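Local coordinates for protein 3-oxo-tetronate kinase (Haemophilus influenzae, PDB 1YZY) that catalyses the ATP-dependent phosphorylation of 3-oxo-tetronate to 3-oxo-tetronate 4-phosphate, as a member of the four-carbon acid sugar kinase family, at residues 57-60 with 61-65; 120-124 with 125-129; 359-362 with 363-367; 375-378 with 379-382. One frame throughout, in Å; residues are numbered along the deposited sequence.

Interaction 1 (57-60 with 61-65); sequences EAIE and QSLRA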
loop_
_atom_site.group_PDB
_atom_site.type_symbol
_atom_site.label_atom_id
_atom_site.label_comp_id
_atom_site.label_asym_id
_atom_site.label_seq_id
_atom_site.Cartn_x
_atom_site.Cartn_y
_atom_site.Cartn_z
ATOM N N GLU A 57 1.048 6.762 20.827
ATOM C CA GLU A 57 1.535 5.544 20.199
ATOM C C GLU A 57 1.967 5.918 18.778
ATOM O O GLU A 57 3.088 5.620 18.359
ATOM C CB GLU A 57 0.432 4.489 20.149
ATOM C CG GLU A 57 0.298 3.673 21.418
ATOM C CD GLU A 57 -0.877 2.717 21.373
ATOM O OE1 GLU A 57 -1.122 2.115 20.294
ATOM O OE2 GLU A 57 -1.556 2.586 22.420
ATOM N N ALA A 58 1.074 6.593 18.056
ATOM C CA ALA A 58 1.344 7.051 16.691
ATOM C C ALA A 58 2.644 7.852 16.651
ATOM O O ALA A 58 3.473 7.661 15.770
ATOM C CB ALA A 58 0.195 7.894 16.189
ATOM N N ILE A 59 2.829 8.740 17.622
ATOM C CA ILE A 59 4.039 9.546 17.691
ATOM C C ILE A 59 5.276 8.681 17.926
ATOM O O ILE A 59 6.304 8.871 17.267
ATOM C CB ILE A 59 3.933 10.629 18.797
ATOM C CG1 ILE A 59 2.842 11.634 18.428
ATOM C CG2 ILE A 59 5.268 11.354 18.991
ATOM C CD1 ILE A 59 2.608 12.706 19.472
ATOM N N GLU A 60 5.199 7.758 18.883
ATOM C CA GLU A 60 6.339 6.896 19.186
ATOM C C GLU A 60 6.700 5.982 18.023
ATOM O O GLU A 60 7.868 5.811 17.704
ATOM C CB GLU A 60 6.076 6.067 20.444
ATOM C CG GLU A 60 7.283 5.243 20.915
ATOM C CD GLU A 60 8.520 6.094 21.219
ATOM O OE1 GLU A 60 8.373 7.292 21.564
ATOM O OE2 GLU A 60 9.648 5.557 21.121
ATOM N N GLN A 61 5.687 5.386 17.409
ATOM C CA GLN A 61 5.881 4.492 16.273
ATOM C C GLN A 61 6.497 5.215 15.084
ATOM O O GLN A 61 7.407 4.695 14.427
ATOM C CB GLN A 61 4.542 3.873 15.886
ATOM C CG GLN A 61 3.932 3.044 17.016
ATOM C CD GLN A 61 2.467 2.691 16.802
ATOM O OE1 GLN A 61 1.859 3.050 15.791
ATOM N NE2 GLN A 61 1.897 1.974 17.762
ATOM N N SER A 62 5.980 6.409 14.806
ATOM C CA SER A 62 6.456 7.240 13.705
ATOM C C SER A 62 7.914 7.620 13.903
ATOM O O SER A 62 8.694 7.665 12.943
ATOM C CB SER A 62 5.593 8.498 13.576
ATOM O OG SER A 62 4.274 8.181 13.140
ATOM N N LEU A 63 8.276 7.911 15.148
ATOM C CA LEU A 63 9.644 8.268 15.487
ATOM C C LEU A 63 10.575 7.062 15.378
ATOM O O LEU A 63 11.778 7.210 15.146
ATOM C CB LEU A 63 9.691 8.851 16.895
ATOM C CG LEU A 63 9.109 10.262 17.013
ATOM C CD1 LEU A 63 8.848 10.619 18.463
ATOM C CD2 LEU A 63 10.061 11.253 16.365
ATOM N N ARG A 64 10.019 5.874 15.599
ATOM C CA ARG A 64 10.778 4.633 15.507
ATOM C C ARG A 64 11.008 4.298 14.046
ATOM O O ARG A 64 12.080 3.808 13.682
ATOM C CB ARG A 64 10.035 3.489 16.205
ATOM C CG ARG A 64 10.260 3.427 17.711
ATOM C CD ARG A 64 9.296 2.461 18.383
ATOM N NE ARG A 64 9.294 1.145 17.744
ATOM C CZ ARG A 64 8.199 0.429 17.490
ATOM N NH1 ARG A 64 6.995 0.890 17.818
ATOM N NH2 ARG A 64 8.306 -0.757 16.900
ATOM N N ALA A 65 9.986 4.536 13.219
ATOM C CA ALA A 65 10.076 4.277 11.782
ATOM C C ALA A 65 11.153 5.173 11.190
ATOM O O ALA A 65 11.959 4.736 10.366
ATOM C CB ALA A 65 8.740 4.536 11.108
#
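Ala58 O takes two hydrogen bonds from a single residue, Ser62: one from its backbone N at 3.0 Å and one from its hydroxyl OG at 2.8 Å. The two donors come from opposite faces of the carbonyl plane, so the acceptor is gripped between them. The hydroxyl gets there because Ser62 chi1 (-68°) sets OG beside its own N and folds it back over the preceding turn, which gives the buried OG a partner within the helix itself. One residue earlier, Gln61 N meets Glu57 O almost head-on, with an N-H...O angle of 172°. The Gln61 side chain then runs back beside that of Glu57, both pointing the same way; its NE2 comes 3.8 Å from Glu57 CB, a van der Waals approach, and the amide and carboxylate planes are turned 49° apart. Ile59 and Leu63 make the apolar counterpart, lying alongside each other with Ile59 CG2 3.7 Å from Leu63 CD1. Glu60 and Arg64 cross at about a right angle: the bent glutamate brings OE2 to 4.1 Å from Arg64 CG, whereas the charged atoms OE2 and NE stay 5.6 Å apart, so any attraction is probably modest. Ile59, Ser62 and Leu63 also touch helix 93-104, which places this strip against the neighbouring helix. Successive i to i+4 bonds, with a serine hydroxyl returning to the i-4 carbonyl, are typical of an amphipathic alpha helix, here the first half of helix 55-71 of the sugar-binding domain.

Interaction 2 (120-124 with 125-129); sequences RTIFN and GYLFV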
loop_
_atom_site.group_PDB
_atom_site.type_symbol
_atom_site.label_atom_id
_atom_site.label_comp_id
_atom_site.label_asym_id
_atom_site.label_seq_id
_atom_site.Cartn_x
_atom_site.Cartn_y
_atom_site.Cartn_z
ATOM N N ARG A 120 -8.898 14.137 -6.324
ATOM C CA ARG A 120 -8.550 14.767 -5.054
ATOM C C ARG A 120 -7.909 16.105 -5.379
ATOM O O ARG A 120 -6.718 16.180 -5.695
ATOM C CB ARG A 120 -7.583 13.888 -4.249
ATOM C CG ARG A 120 -8.182 12.571 -3.757
ATOM C CD ARG A 120 -9.314 12.811 -2.770
ATOM N NE ARG A 120 -9.909 11.570 -2.282
ATOM C CZ ARG A 120 -10.920 10.936 -2.869
ATOM N NH1 ARG A 120 -11.463 11.413 -3.981
ATOM N NH2 ARG A 120 -11.402 9.827 -2.330
ATOM N N THR A 121 -8.712 17.160 -5.331
ATOM C CA THR A 121 -8.236 18.504 -5.642
ATOM C C THR A 121 -8.294 19.481 -4.472
ATOM O O THR A 121 -9.130 19.357 -3.575
ATOM C CB THR A 121 -9.006 19.081 -6.838
ATOM O OG1 THR A 121 -10.415 18.930 -6.629
ATOM C CG2 THR A 121 -8.627 18.345 -8.117
ATOM N N ILE A 122 -7.368 20.434 -4.466
ATOM C CA ILE A 122 -7.294 21.444 -3.411
ATOM C C ILE A 122 -7.346 22.854 -3.994
ATOM O O ILE A 122 -6.400 23.273 -4.666
ATOM C CB ILE A 122 -5.952 21.353 -2.627
ATOM C CG1 ILE A 122 -5.778 19.992 -1.949
ATOM C CG2 ILE A 122 -5.841 22.482 -1.603
ATOM C CD1 ILE A 122 -4.390 19.825 -1.362
ATOM N N PHE A 123 -8.443 23.573 -3.782
ATOM C CA PHE A 123 -8.514 24.952 -4.260
ATOM C C PHE A 123 -8.789 25.901 -3.095
ATOM O O PHE A 123 -9.803 25.781 -2.402
ATOM C CB PHE A 123 -9.551 25.152 -5.368
ATOM C CG PHE A 123 -9.539 26.549 -5.954
ATOM C CD1 PHE A 123 -8.429 27.009 -6.663
ATOM C CD2 PHE A 123 -10.607 27.421 -5.742
ATOM C CE1 PHE A 123 -8.377 28.323 -7.150
ATOM C CE2 PHE A 123 -10.563 28.731 -6.223
ATOM C CZ PHE A 123 -9.444 29.183 -6.927
ATOM N N ASN A 124 -7.899 26.877 -2.933
ATOM C CA ASN A 124 -7.977 27.865 -1.857
ATOM C C ASN A 124 -7.807 27.143 -0.525
ATOM O O ASN A 124 -8.298 27.590 0.514
ATOM C CB ASN A 124 -9.306 28.643 -1.888
ATOM C CG ASN A 124 -9.177 30.020 -2.536
ATOM O OD1 ASN A 124 -8.113 30.647 -2.511
ATOM N ND2 ASN A 124 -10.268 30.495 -3.114
ATOM N N GLY A 125 -7.067 26.037 -0.564
ATOM C CA GLY A 125 -6.835 25.263 0.639
ATOM C C GLY A 125 -7.984 24.346 0.992
ATOM O O GLY A 125 -7.899 23.624 1.980
ATOM N N TYR A 126 -9.068 24.404 0.223
ATOM C CA TYR A 126 -10.230 23.550 0.456
ATOM C C TYR A 126 -10.056 22.242 -0.315
ATOM O O TYR A 126 -9.741 22.264 -1.509
ATOM C CB TYR A 126 -11.519 24.221 -0.036
ATOM C CG TYR A 126 -11.944 25.450 0.722
ATOM C CD1 TYR A 126 -12.991 25.396 1.639
ATOM C CD2 TYR A 126 -11.308 26.676 0.513
ATOM C CE1 TYR A 126 -13.398 26.534 2.333
ATOM C CE2 TYR A 126 -11.707 27.821 1.197
ATOM C CZ TYR A 126 -12.753 27.747 2.107
ATOM O OH TYR A 126 -13.168 28.881 2.777
ATOM N N LEU A 127 -10.291 21.114 0.351
ATOM C CA LEU A 127 -10.166 19.812 -0.291
ATOM C C LEU A 127 -11.485 19.384 -0.909
ATOM O O LEU A 127 -12.548 19.493 -0.288
ATOM C CB LEU A 127 -9.685 18.750 0.709
ATOM C CG LEU A 127 -9.433 17.322 0.202
ATOM C CD1 LEU A 127 -8.257 17.295 -0.762
ATOM C CD2 LEU A 127 -9.143 16.409 1.384
ATOM N N PHE A 128 -11.414 18.947 -2.159
ATOM C CA PHE A 128 -12.582 18.471 -2.874
ATOM C C PHE A 128 -12.397 16.979 -3.107
ATOM O O PHE A 128 -11.278 16.498 -3.274
ATOM C CB PHE A 128 -12.740 19.205 -4.219
ATOM C CG PHE A 128 -13.197 20.639 -4.082
ATOM C CD1 PHE A 128 -14.540 20.975 -4.248
ATOM C CD2 PHE A 128 -12.291 21.651 -3.770
ATOM C CE1 PHE A 128 -14.977 22.292 -4.106
ATOM C CE2 PHE A 128 -12.714 22.977 -3.624
ATOM C CZ PHE A 128 -14.061 23.294 -3.792
ATOM N N VAL A 129 -13.494 16.244 -3.019
ATOM C CA VAL A 129 -13.487 14.807 -3.237
ATOM C C VAL A 129 -14.493 14.549 -4.372
ATOM O O VAL A 129 -15.700 14.379 -4.244
ATOM C CB VAL A 129 -14.094 14.052 -2.031
ATOM C CG1 VAL A 129 -14.204 12.570 -2.344
ATOM C CG2 VAL A 129 -13.220 14.254 -0.809
#
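Arg120 and Val129 form a non-hydrogen-bonded pair of the hairpin, their side chains alongside and pointing the same way. From CB the arginine chain turns at chi2 (-64°), and CG, CD and NE then carry the guanidinium over its neighbour. NE makes a weak hydrogen bond to Ser83 OG; beyond it CZ lies 3.7 Å from Val129 CG1, and NH1 comes to 3.4 Å from the same methyl. NH2 is farther, at 3.9 Å from CG1; the methyl stands 3.3 Å above the guanidinium plane, offset toward NH1. The next non-hydrogen-bonded pair on this face, Ile122 and Leu127, meets through Ile122 CG1 and Leu127 CD1 at 3.9 Å. Thr121, Phe123, Tyr126 and Phe128 project from the other face, where Thr121 OG1 packs 3.4 Å from Phe128 CB and Thr121 O lies at the edge of the Phe128 ring, in its plane. Phe128 N gives Thr121 O a bond of 2.7 Å, and Phe123 N gives Tyr126 O one of 2.9 Å in the carbonyl plane. The return bond from Tyr126 N instead approaches 68° out of the carbonyl plane of Phe123. It closes a type I' turn whose positive phi values at Asn124 and Gly125 suit a tight two-residue hairpin; both turn amides also bond to the Asp197 carboxylate. The chemistry is thus divided: backbone bonds set the register, and the carboxylate holds the turn. Across Arg120 and Val129 the meeting is van der Waals in kind, a methyl against the cationic face, while NE keeps its weak bond and NH1 is hydrogen-bonded to a residue just outside 120-129.

Interaction 3 (359-362 with 363-367); sequences SIVV and QELGF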
loop_
_atom_site.group_PDB
_atom_site.type_symbol
_atom_site.label_atom_id
_atom_site.label_comp_id
_atom_site.label_asym_id
_atom_site.label_seq_id
_atom_site.Cartn_x
_atom_site.Cartn_y
_atom_site.Cartn_z
ATOM N N SER A 359 -2.751 -12.804 3.625
ATOM C CA SER A 359 -2.176 -12.463 4.924
ATOM C C SER A 359 -1.617 -13.689 5.630
ATOM O O SER A 359 -0.497 -13.657 6.144
ATOM C CB SER A 359 -3.224 -11.788 5.824
ATOM O OG SER A 359 -3.572 -10.492 5.359
ATOM N N ILE A 360 -2.410 -14.761 5.651
ATOM C CA ILE A 360 -2.032 -16.019 6.302
ATOM C C ILE A 360 -0.774 -16.658 5.694
ATOM O O ILE A 360 0.097 -17.131 6.434
ATOM C CB ILE A 360 -3.228 -17.027 6.309
ATOM C CG1 ILE A 360 -3.116 -17.966 7.506
ATOM C CG2 ILE A 360 -3.310 -17.822 5.006
ATOM C CD1 ILE A 360 -3.461 -17.298 8.820
ATOM N N VAL A 361 -0.679 -16.651 4.360
ATOM C CA VAL A 361 0.468 -17.212 3.650
ATOM C C VAL A 361 1.741 -16.390 3.880
ATOM O O VAL A 361 2.839 -16.947 3.965
ATOM C CB VAL A 361 0.176 -17.345 2.132
ATOM C CG1 VAL A 361 1.444 -17.669 1.365
ATOM C CG2 VAL A 361 -0.858 -18.422 1.898
ATOM N N VAL A 362 1.607 -15.068 3.932
ATOM C CA VAL A 362 2.745 -14.193 4.183
ATOM C C VAL A 362 3.163 -14.360 5.647
ATOM O O VAL A 362 4.346 -14.296 5.978
ATOM C CB VAL A 362 2.369 -12.707 3.932
ATOM C CG1 VAL A 362 3.437 -11.764 4.509
ATOM C CG2 VAL A 362 2.190 -12.461 2.447
ATOM N N GLN A 363 2.171 -14.522 6.519
ATOM C CA GLN A 363 2.400 -14.697 7.953
ATOM C C GLN A 363 3.182 -15.976 8.236
ATOM O O GLN A 363 4.151 -15.972 9.000
ATOM C CB GLN A 363 1.064 -14.746 8.701
ATOM C CG GLN A 363 1.214 -14.922 10.205
ATOM C CD GLN A 363 -0.109 -14.901 10.933
ATOM O OE1 GLN A 363 -0.509 -13.875 11.486
ATOM N NE2 GLN A 363 -0.795 -16.036 10.948
ATOM N N GLU A 364 2.723 -17.067 7.639
ATOM C CA GLU A 364 3.348 -18.373 7.788
ATOM C C GLU A 364 4.789 -18.402 7.272
ATOM O O GLU A 364 5.689 -18.907 7.951
ATOM C CB GLU A 364 2.512 -19.426 7.057
ATOM C CG GLU A 364 2.965 -20.853 7.306
ATOM C CD GLU A 364 2.798 -21.272 8.754
ATOM O OE1 GLU A 364 1.652 -21.282 9.244
ATOM O OE2 GLU A 364 3.814 -21.594 9.399
ATOM N N LEU A 365 5.008 -17.884 6.066
ATOM C CA LEU A 365 6.350 -17.862 5.489
ATOM C C LEU A 365 7.300 -16.952 6.271
ATOM O O LEU A 365 8.520 -17.048 6.130
ATOM C CB LEU A 365 6.290 -17.485 4.005
ATOM C CG LEU A 365 5.328 -18.318 3.139
ATOM C CD1 LEU A 365 5.472 -17.925 1.680
ATOM C CD2 LEU A 365 5.576 -19.812 3.315
ATOM N N GLY A 366 6.729 -16.082 7.100
ATOM C CA GLY A 366 7.512 -15.194 7.950
ATOM C C GLY A 366 8.128 -13.943 7.354
ATOM O O GLY A 366 9.084 -13.410 7.914
ATOM N N PHE A 367 7.571 -13.448 6.253
ATOM C CA PHE A 367 8.099 -12.253 5.592
ATOM C C PHE A 367 7.658 -10.949 6.262
ATOM O O PHE A 367 6.480 -10.759 6.565
ATOM C CB PHE A 367 7.708 -12.272 4.120
ATOM C CG PHE A 367 8.132 -13.521 3.406
ATOM C CD1 PHE A 367 9.374 -14.101 3.670
ATOM C CD2 PHE A 367 7.298 -14.112 2.464
ATOM C CE1 PHE A 367 9.781 -15.250 3.002
ATOM C CE2 PHE A 367 7.695 -15.263 1.788
ATOM C CZ PHE A 367 8.942 -15.835 2.057
#
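Val361 O accepts Leu365 N at 3.2 Å, while the leucine side chain crowds the same oxygen, bringing CG to 3.0 Å. Because the donor stands 37° out of the carbonyl plane, this bond avoids the lone-pair directions. Earlier in the turn, Ser359 O takes Gln363 N at 2.8 Å and Ile360 O takes Glu364 N at 2.9 Å, with the donors closer to their carbonyl planes. The Ser359 hydroxyl is satisfied too, by the carbonyl O of Gly355, a residue assigned to ATP binding by similarity. Helix 355-365 of the nucleotide-binding domain then ends in a Schellman motif: Phe367 N bonds weakly to Val362 O at 3.3 Å and Gly366 N weakly to Gln363 O at 3.2 Å, with positive phi (79°) at Gly366. Gly366 N is also a second weak donor to Val362 O. The motif's apolar contact joins Val362 CG1 and Phe367 CB at 4.3 Å. Val361 CG1 and Leu365 CD1 run alongside. Gln363, extended with CG anti to its N (chi1 -180°), crosses Ile360 at a slant and places NE2 3.6 Å from Ile360 CD1. On the strand 391-395 side, Leu392 meets both Val362 and Phe367, and Leu365 CB stands over one face of the Phe367 ring.

Interaction 4 (375-378 with 379-382); sequences QIAP and GVPW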
loop_
_atom_site.group_PDB
_atom_site.type_symbol
_atom_site.label_atom_id
_atom_site.label_comp_id
_atom_site.label_asym_id
_atom_site.label_seq_id
_atom_site.Cartn_x
_atom_site.Cartn_y
_atom_site.Cartn_z
ATOM N N GLN A 375 3.918 -4.136 -12.044
ATOM C CA GLN A 375 2.483 -4.171 -11.834
ATOM C C GLN A 375 1.767 -5.164 -12.746
ATOM O O GLN A 375 1.780 -5.022 -13.969
ATOM C CB GLN A 375 1.909 -2.761 -12.021
ATOM C CG GLN A 375 0.415 -2.630 -11.774
ATOM C CD GLN A 375 -0.063 -1.182 -11.786
ATOM O OE1 GLN A 375 0.234 -0.407 -10.877
ATOM N NE2 GLN A 375 -0.815 -0.818 -12.813
ATOM N N ILE A 376 1.170 -6.183 -12.136
ATOM C CA ILE A 376 0.420 -7.206 -12.856
ATOM C C ILE A 376 -0.929 -6.605 -13.221
ATOM O O ILE A 376 -1.445 -6.803 -14.321
ATOM C CB ILE A 376 0.181 -8.454 -11.966
ATOM C CG1 ILE A 376 1.512 -9.104 -11.601
ATOM C CG2 ILE A 376 -0.712 -9.455 -12.671
ATOM C CD1 ILE A 376 1.374 -10.187 -10.571
ATOM N N ALA A 377 -1.512 -5.908 -12.256
ATOM C CA ALA A 377 -2.798 -5.243 -12.410
ATOM C C ALA A 377 -2.808 -4.099 -11.395
ATOM O O ALA A 377 -1.992 -4.085 -10.467
ATOM C CB ALA A 377 -3.942 -6.222 -12.134
ATOM N N PRO A 378 -3.694 -3.101 -11.578
ATOM C CA PRO A 378 -3.712 -2.000 -10.610
ATOM C C PRO A 378 -3.964 -2.561 -9.215
ATOM O O PRO A 378 -4.980 -3.224 -8.977
ATOM C CB PRO A 378 -4.883 -1.134 -11.092
ATOM C CG PRO A 378 -4.910 -1.383 -12.564
ATOM C CD PRO A 378 -4.701 -2.883 -12.634
ATOM N N GLY A 379 -3.021 -2.310 -8.313
ATOM C CA GLY A 379 -3.139 -2.792 -6.949
ATOM C C GLY A 379 -2.499 -4.150 -6.716
ATOM O O GLY A 379 -2.455 -4.625 -5.582
ATOM N N VAL A 380 -2.001 -4.779 -7.778
ATOM C CA VAL A 380 -1.364 -6.087 -7.652
ATOM C C VAL A 380 0.044 -6.150 -8.259
ATOM O O VAL A 380 0.220 -6.585 -9.395
ATOM C CB VAL A 380 -2.218 -7.210 -8.297
ATOM C CG1 VAL A 380 -1.724 -8.572 -7.841
ATOM C CG2 VAL A 380 -3.685 -7.041 -7.948
ATOM N N PRO A 381 1.054 -5.634 -7.545
ATOM C CA PRO A 381 2.411 -5.693 -8.094
ATOM C C PRO A 381 3.094 -7.034 -7.747
ATOM O O PRO A 381 2.577 -7.821 -6.941
ATOM C CB PRO A 381 3.102 -4.528 -7.382
ATOM C CG PRO A 381 2.456 -4.537 -6.039
ATOM C CD PRO A 381 0.996 -4.727 -6.381
ATOM N N TRP A 382 4.213 -7.318 -8.404
ATOM C CA TRP A 382 4.967 -8.525 -8.108
ATOM C C TRP A 382 5.828 -8.156 -6.910
ATOM O O TRP A 382 6.324 -7.028 -6.825
ATOM C CB TRP A 382 5.856 -8.934 -9.293
ATOM C CG TRP A 382 5.264 -10.035 -10.105
ATOM C CD1 TRP A 382 4.869 -9.973 -11.412
ATOM C CD2 TRP A 382 4.938 -11.355 -9.644
ATOM N NE1 TRP A 382 4.305 -11.173 -11.794
ATOM C CE2 TRP A 382 4.335 -12.038 -10.729
ATOM C CE3 TRP A 382 5.092 -12.028 -8.421
ATOM C CZ2 TRP A 382 3.886 -13.364 -10.626
ATOM C CZ3 TRP A 382 4.646 -13.344 -8.319
ATOM C CH2 TRP A 382 4.049 -13.997 -9.417
#
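Ile376 chi1 (-63°) sets CG1 beside the backbone N, and an extended chi2 (171°) then sends CD1 onto the indole of Trp382. Ile376 belongs to a classic beta bulge, in which it and Ala377 both face Val380 at the turn between strands 369-375 and 380-385. Val380 O receives both amides: Ile376 N at 2.9 Å, and Ala377 N weakly at 3.4 Å. In return Val380 N bonds to Ala377 O at 2.8 Å, standing above the carbonyl plane, and so closes a type II turn through Pro378 and Gly379. Gly379, with positive phi, takes the third position of the turn, where a side chain would crowd Pro378 O. The doubled residue shifts the register by one, so Gln375 pairs with Pro381. Helix 404-410 lies against the buried side: Phe404 touches Ile376 and Val380, and Ala408 O accepts a hydrogen bond from Trp382 NE1, which helps to fix the rotation of the indole. With the ring held there, the isoleucine methyl makes a CH-pi contact over its face: CD1 is 3.5 Å from the centroid of the five-membered ring and 16° off its normal.

From the N terminus, the four contacts follow in series; none nests in or crosses another, and each joins adjoining residues. Interaction 1 links successive turns of helix 55-71, and interaction 2 closes the hairpin of strands 120-123 and 126-129; both fall in the sugar-binding N-terminal domain, their centres about 28 Å apart. Interactions 3 and 4 belong to the nucleotide-binding C-terminal domain. Interaction 3 finishes helix 355-365, the chain continues through strand 369-375, and interaction 4 turns it into strand 380-385; their centres lie about 19 Å apart. Strand 391-395 touches side chains of both. Interactions 2 and 3, about 39 Å between centres, sit on opposite sides of the chain's centre.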